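Side-chain contacts in HcgC (Methanococcus maripaludis S2, PDB 5O4J), which is a SAM-dependent C-methyltransferase that probably methylates a pyridinol precursor during biosynthesis of the FeGP cofactor of [Fe]-hydrogenase: residues Val218-Phe221 against Leu222-Asn226; Glu243-Leu246 against Ser247-Ser251. All blocks are in the same frame, centred on the assembly; numbering follows the deposited sequence. Where two conformers were deposited one is given.

How the interactions relate
Followed from the N terminus, the two contacts come in series: interaction 1 is complete before interaction 2 begins, so they neither nest nor cross. Each is a local contact within a single helix and closes no loop longer than a helical turn. Interaction 1 occupies helix 218-225, which packs on helix 208-213 and reaches the start of helix 18-37. The chain then runs through strand 230-234 of the four-stranded antiparallel sheet into helix 239-251, home of interaction 2, whose side chains pack on helices 177-193 and 18-37. The centres of interactions 1 and 2 lie about 22 Å apart, and their nearest atoms about 11 Å; helix 18-37 is a neighbour of both.

Interaction 1 of 2, residues Val218-Phe221 against Leu222-Asn226; sequences VKKF and LTELN
Phe221 turns its CG anti to the backbone N (chi1 166°), while Leu225, one turn later, keeps its own CG beside its backbone N (chi1 -60°), and the two choices bring the leucine over the ring. This is i to i+4 pairing on the short amphipathic helix 218-225. Leu225 CG sits 4.2 Å from the centroid of the Phe221 ring, a CH-pi contact over one face, and its CD1 comes to 3.7 Å from Phe221 CZ. Leu222 CD2 meets another part of the ring, 3.8 Å from Phe221 CD2. The other branch of Leu222, CD1, lies alongside Val218 CG1. Val218, Phe221 and Leu225 are buried, while Leu222 lies at the exposed border of this apolar strip. A large flat ring suits position 221, since it also reaches Phe208, Thr211 and Val212 of helix 208-213 and approaches Tyr51 and Leu52, which bind S-adenosyl-L-homocysteine.

On another side of the helix, the long arms of Lys220 and Glu224 form an i to i+4 salt bridge. Lys220 NZ meets Glu224 OE2 at 2.8 Å on the syn side, 31° out of the carboxylate plane. The ion pair belongs to a wider network: Lys206 also bridges to Glu224 OE2, Glu215 pairs with Lys220 NZ, and Thr211 bonds to Glu224 OE1. Two cations on one carboxylate oxygen would probably stabilise its negative charge.

Thr223 suits the exposed side because its short hydroxyl can fold back onto the helix backbone. Lys219 O accepts two bonds from this one residue, from Thr223 N at 3.0 Å and from Thr223 OG1 at 3.1 Å, the donors arriving from opposite faces of the carbonyl plane.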
ATOM      1  N   VAL A 218     -26.491  -0.781 -23.179  1.00 19.77           N
ATOM      2  CA  VAL A 218     -25.816   0.481 -22.888  1.00 22.87           C
ATOM      3  C   VAL A 218     -26.615   1.303 -21.888  1.00 23.69           C
ATOM      4  O   VAL A 218     -26.050   1.942 -20.995  1.00 21.41           O
ATOM      5  CB  VAL A 218     -25.571   1.260 -24.192  1.00 25.97           C
ATOM      6  CG1 VAL A 218     -25.051   2.684 -23.897  1.00 25.33           C
ATOM      7  CG2 VAL A 218     -24.604   0.501 -25.074  1.00 23.85           C
ATOM      8  N   LYS A 219     -27.938   1.321 -22.031  1.00 25.02           N
ATOM      9  CA  LYS A 219     -28.761   2.124 -21.134  1.00 24.15           C
ATOM     10  C   LYS A 219     -28.563   1.702 -19.682  1.00 21.32           C
ATOM     11  O   LYS A 219     -28.417   2.550 -18.789  1.00 21.74           O
ATOM     12  CB  LYS A 219     -30.222   2.000 -21.554  1.00 25.93           C
ATOM     13  CG  LYS A 219     -31.197   2.809 -20.727  1.00 39.13           C
ATOM     14  CD  LYS A 219     -32.602   2.598 -21.267  1.00 53.70           C
ATOM     15  CE  LYS A 219     -33.654   3.269 -20.409  1.00 63.45           C
ATOM     16  NZ  LYS A 219     -35.005   3.048 -20.988  1.00 70.14           N
ATOM     17  N   LYS A 220     -28.540   0.390 -19.432  1.00 19.84           N
ATOM     18  CA  LYS A 220     -28.256  -0.129 -18.097  1.00 19.58           C
ATOM     19  C   LYS A 220     -26.873   0.296 -17.622  1.00 20.92           C
ATOM     20  O   LYS A 220     -26.695   0.691 -16.459  1.00 19.67           O
ATOM     21  CB  LYS A 220     -28.382  -1.658 -18.121  1.00 21.00           C
ATOM     22  CG  LYS A 220     -28.264  -2.361 -16.773  1.00 24.89           C
ATOM     23  CD  LYS A 220     -28.488  -3.866 -16.953  1.00 23.90           C
ATOM     24  CE  LYS A 220     -28.212  -4.661 -15.687  1.00 25.29           C
ATOM     25  NZ  LYS A 220     -26.783  -4.986 -15.492  1.00 25.71           N
ATOM     26  N   PHE A 221     -25.881   0.225 -18.515  1.00 20.24           N
ATOM     27  CA  PHE A 221     -24.522   0.652 -18.190  1.00 19.97           C
ATOM     28  C   PHE A 221     -24.505   2.103 -17.727  1.00 21.22           C
ATOM     29  O   PHE A 221     -23.888   2.437 -16.713  1.00 20.79           O
ATOM     30  CB  PHE A 221     -23.626   0.463 -19.409  1.00 18.85           C
ATOM     31  CG  PHE A 221     -22.292   1.161 -19.311  1.00 17.86           C
ATOM     32  CD1 PHE A 221     -21.297   0.676 -18.479  1.00 18.13           C
ATOM     33  CD2 PHE A 221     -22.025   2.270 -20.089  1.00 18.09           C
ATOM     34  CE1 PHE A 221     -20.061   1.302 -18.406  1.00 20.45           C
ATOM     35  CE2 PHE A 221     -20.785   2.906 -20.027  1.00 20.50           C
ATOM     36  CZ  PHE A 221     -19.806   2.425 -19.180  1.00 20.07           C
ATOM     37  N   LEU A 222     -25.155   2.987 -18.483  1.00 20.50           N
ATOM     38  CA  LEU A 222     -25.172   4.395 -18.104  1.00 20.15           C
ATOM     39  C   LEU A 222     -25.877   4.592 -16.771  1.00 20.85           C
ATOM     40  O   LEU A 222     -25.468   5.442 -15.973  1.00 21.86           O
ATOM     41  CB  LEU A 222     -25.827   5.221 -19.204  1.00 22.07           C
ATOM     42  CG  LEU A 222     -25.101   5.133 -20.550  1.00 25.35           C
ATOM     43  CD1 LEU A 222     -25.889   5.852 -21.632  1.00 28.03           C
ATOM     44  CD2 LEU A 222     -23.684   5.689 -20.454  1.00 25.12           C
ATOM     45  N   THR A 223     -26.933   3.810 -16.511  1.00 20.09           N
ATOM     46  CA  THR A 223     -27.597   3.859 -15.211  1.00 20.71           C
ATOM     47  C   THR A 223     -26.652   3.428 -14.105  1.00 20.40           C
ATOM     48  O   THR A 223     -26.606   4.052 -13.036  1.00 19.44           O
ATOM     49  CB  THR A 223     -28.834   2.962 -15.209  1.00 24.07           C
ATOM     50  OG1 THR A 223     -29.769   3.455 -16.172  1.00 26.10           O
ATOM     51  CG2 THR A 223     -29.484   2.916 -13.819  1.00 26.98           C
ATOM     52  N   GLU A 224     -25.885   2.365 -14.351  1.00 18.97           N
ATOM     53  CA  GLU A 224     -24.934   1.891 -13.357  1.00 19.08           C
ATOM     54  C   GLU A 224     -23.904   2.960 -13.022  1.00 18.23           C
ATOM     55  O   GLU A 224     -23.441   3.025 -11.876  1.00 20.66           O
ATOM     56  CB  GLU A 224     -24.271   0.611 -13.853  1.00 21.07           C
ATOM     57  CG  GLU A 224     -25.231  -0.557 -13.772  1.00 21.24           C
ATOM     58  CD  GLU A 224     -24.735  -1.801 -14.464  1.00 21.16           C
ATOM     59  OE1 GLU A 224     -23.728  -1.718 -15.202  1.00 18.73           O
ATOM     60  OE2 GLU A 224     -25.353  -2.868 -14.240  1.00 22.21           O
ATOM     61  N   LEU A 225     -23.527   3.800 -13.994  1.00 18.44           N
ATOM     62  CA  LEU A 225     -22.554   4.852 -13.715  1.00 20.49           C
ATOM     63  C   LEU A 225     -23.148   5.969 -12.873  1.00 21.52           C
ATOM     64  O   LEU A 225     -22.400   6.729 -12.254  1.00 19.77           O
ATOM     65  CB  LEU A 225     -22.006   5.439 -15.019  1.00 21.20           C
ATOM     66  CG  LEU A 225     -21.284   4.500 -15.992  1.00 21.73           C
ATOM     67  CD1 LEU A 225     -20.744   5.319 -17.144  1.00 20.24           C
ATOM     68  CD2 LEU A 225     -20.178   3.736 -15.302  1.00 22.86           C
ATOM     69  N   ASN A 226     -24.474   6.077 -12.833  1.00 20.53           N
ATOM     70  CA  ASN A 226     -25.162   7.151 -12.118  1.00 19.41           C
ATOM     71  C   ASN A 226     -25.351   6.780 -10.644  1.00 25.52           C
ATOM     72  O   ASN A 226     -26.460   6.736 -10.111  1.00 32.39           O
ATOM     73  CB  ASN A 226     -26.502   7.433 -12.791  1.00 20.98           C
ATOM     74  CG  ASN A 226     -27.130   8.726 -12.326  1.00 33.42           C
ATOM     75  OD1 ASN A 226     -26.437   9.652 -11.912  1.00 30.99           O
ATOM     76  ND2 ASN A 226     -28.457   8.798 -12.402  1.00 38.43           N
TER

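Interaction 2 of 2, residues Glu243-Leu246 against Ser247-Ser251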
ATOM      1  N   GLU A 243     -14.869  13.681  -0.473  1.00 22.61           N
ATOM      2  CA  GLU A 243     -14.814  14.304  -1.792  1.00 21.96           C
ATOM      3  C   GLU A 243     -13.400  14.790  -2.120  1.00 21.25           C
ATOM      4  O   GLU A 243     -12.959  14.699  -3.270  1.00 20.92           O
ATOM      5  CB  GLU A 243     -15.800  15.470  -1.881  1.00 23.16           C
ATOM      6  CG  GLU A 243     -17.271  15.160  -1.509  1.00 30.57           C
ATOM      7  CD  GLU A 243     -17.874  14.006  -2.296  1.00 29.41           C
ATOM      8  OE1 GLU A 243     -17.702  13.974  -3.532  1.00 25.01           O
ATOM      9  OE2 GLU A 243     -18.552  13.158  -1.679  1.00 31.01           O
ATOM     10  N   GLU A 244     -12.685  15.327  -1.126  1.00 22.70           N
ATOM     11  CA  GLU A 244     -11.334  15.819  -1.382  0.52 26.07           C
ATOM     12  C   GLU A 244     -10.407  14.695  -1.839  1.00 22.44           C
ATOM     13  O   GLU A 244      -9.601  14.889  -2.757  1.00 18.56           O
ATOM     14  CB  GLU A 244     -10.767  16.501  -0.136  0.52 29.90           C
ATOM     15  CG  GLU A 244     -11.393  17.857   0.187  0.52 35.42           C
ATOM     16  CD  GLU A 244     -10.761  19.006  -0.583  0.52 39.95           C
ATOM     17  OE1 GLU A 244     -11.427  20.049  -0.747  0.52 37.42           O
ATOM     18  OE2 GLU A 244      -9.597  18.870  -1.018  0.52 41.49           O
ATOM     19  N   ILE A 245     -10.502  13.515  -1.221  1.00 20.27           N
ATOM     20  CA  ILE A 245      -9.633  12.409  -1.604  1.00 20.70           C
ATOM     21  C   ILE A 245      -9.958  11.929  -3.012  1.00 20.65           C
ATOM     22  O   ILE A 245      -9.056  11.647  -3.809  1.00 21.06           O
ATOM     23  CB  ILE A 245      -9.743  11.273  -0.571  1.00 23.70           C
ATOM     24  CG1 ILE A 245      -9.057  11.706   0.723  1.00 27.79           C
ATOM     25  CG2 ILE A 245      -9.136   9.983  -1.101  1.00 21.61           C
ATOM     26  CD1 ILE A 245      -9.449  10.894   1.916  1.00 23.69           C
ATOM     27  N   LEU A 246     -11.246  11.788  -3.327  1.00 23.41           N
ATOM     28  CA  LEU A 246     -11.640  11.395  -4.675  1.00 20.97           C
ATOM     29  C   LEU A 246     -11.160  12.418  -5.687  1.00 19.59           C
ATOM     30  O   LEU A 246     -10.591  12.063  -6.719  1.00 19.46           O
ATOM     31  CB  LEU A 246     -13.157  11.250  -4.766  1.00 20.01           C
ATOM     32  CG  LEU A 246     -13.690   9.891  -4.353  1.00 21.62           C
ATOM     33  CD1 LEU A 246     -15.196   9.999  -4.113  1.00 24.88           C
ATOM     34  CD2 LEU A 246     -13.355   8.856  -5.420  1.00 21.79           C
ATOM     35  N   SER A 247     -11.404  13.706  -5.406  1.00 17.42           N
ATOM     36  CA  SER A 247     -11.009  14.752  -6.343  0.59 18.50           C
ATOM     37  C   SER A 247      -9.502  14.759  -6.562  1.00 19.34           C
ATOM     38  O   SER A 247      -9.039  14.926  -7.695  1.00 19.04           O
ATOM     39  CB  SER A 247     -11.483  16.115  -5.841  0.59 19.87           C
ATOM     40  OG  SER A 247     -12.890  16.214  -5.959  0.59 21.63           O
ATOM     41  N   LYS A 248      -8.723  14.593  -5.489  1.00 19.54           N
ATOM     42  CA  LYS A 248      -7.268  14.547  -5.629  1.00 18.01           C
ATOM     43  C   LYS A 248      -6.840  13.399  -6.527  1.00 18.38           C
ATOM     44  O   LYS A 248      -5.968  13.559  -7.392  1.00 19.05           O
ATOM     45  CB  LYS A 248      -6.620  14.423  -4.250  1.00 22.91           C
ATOM     46  CG  LYS A 248      -5.117  14.150  -4.252  1.00 34.92           C
ATOM     47  CD  LYS A 248      -4.592  14.006  -2.826  1.00 51.26           C
ATOM     48  CE  LYS A 248      -5.062  12.715  -2.151  1.00 55.12           C
ATOM     49  NZ  LYS A 248      -4.601  12.649  -0.736  1.00 55.39           N
ATOM     50  N   ASN A 249      -7.453  12.231  -6.358  1.00 19.49           N
ATOM     51  CA  ASN A 249      -7.060  11.099  -7.187  1.00 17.35           C
ATOM     52  C   ASN A 249      -7.490  11.283  -8.636  1.00 17.77           C
ATOM     53  O   ASN A 249      -6.766  10.876  -9.550  1.00 18.10           O
ATOM     54  CB  ASN A 249      -7.610   9.809  -6.596  1.00 17.80           C
ATOM     55  CG  ASN A 249      -6.674   9.229  -5.579  1.00 21.35           C
ATOM     56  OD1 ASN A 249      -5.540   8.894  -5.910  1.00 23.02           O
ATOM     57  ND2 ASN A 249      -7.120   9.120  -4.342  1.00 21.03           N
ATOM     58  N   ILE A 250      -8.649  11.909  -8.872  1.00 17.82           N
ATOM     59  CA  ILE A 250      -9.043  12.257 -10.234  1.00 18.71           C
ATOM     60  C   ILE A 250      -8.011  13.187 -10.866  1.00 18.16           C
ATOM     61  O   ILE A 250      -7.650  13.033 -12.038  1.00 19.51           O
ATOM     62  CB  ILE A 250     -10.446  12.893 -10.246  1.00 19.37           C
ATOM     63  CG1 ILE A 250     -11.488  11.868  -9.805  1.00 20.37           C
ATOM     64  CG2 ILE A 250     -10.776  13.442 -11.651  1.00 23.53           C
ATOM     65  CD1 ILE A 250     -12.808  12.465  -9.392  1.00 20.85           C
ATOM     66  N   SER A 251      -7.520  14.170 -10.103  1.00 19.29           N
ATOM     67  CA  SER A 251      -6.588  15.148 -10.659  1.00 20.82           C
ATOM     68  C   SER A 251      -5.244  14.537 -11.039  1.00 19.17           C
ATOM     69  O   SER A 251      -4.496  15.144 -11.817  1.00 21.64           O
ATOM     70  CB  SER A 251      -6.359  16.304  -9.674  1.00 28.58           C
ATOM     71  OG  SER A 251      -5.536  15.904  -8.593  1.00 30.84           O
TER
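Ile245 and Asn249 lie side by side and point the same way, one turn apart on helix 239-251, with Ile245 CG2 3.9 Å from Asn249 ND2. The amide also bends back to the main chain: ND2 gives a weak hydrogen bond to Ile245 O at 3.2 Å, its N-H...O angle only 132°. That carbonyl already accepts the straighter helical bond from Asn249 N. Asparagine suits this buried position because the same ND2 can reach across, again weakly, to Ser188 of helix 177-193, against which Ile245 and Leu246 pack.

Ile250 leaves from a different flank, facing helix 18-37, where it touches Ile21 and Asp24. With CG1 beside its backbone N (chi1 -65°), the longer branch passes close to the carbonyl of the preceding turn, placing CG1 3.2 Å and CD1 3.5 Å from Leu246 O. Cutting the side chain back to an alanine here removes both branches and would probably open a gap against Ile21 and leave Leu246 O less shielded. On an exposed flank, Ser247 N bonds Glu243 O at 2.8 Å.

The charged ends look outward from this segment: Glu243 takes the backbone N-H groups of Lys15 and Ile16, and Lys248 bridges to Glu191. Cohesion along these turns therefore rests on main-chain carbonyls, while hydrophobic and ionic side chains are spent on joining the helix to its neighbours.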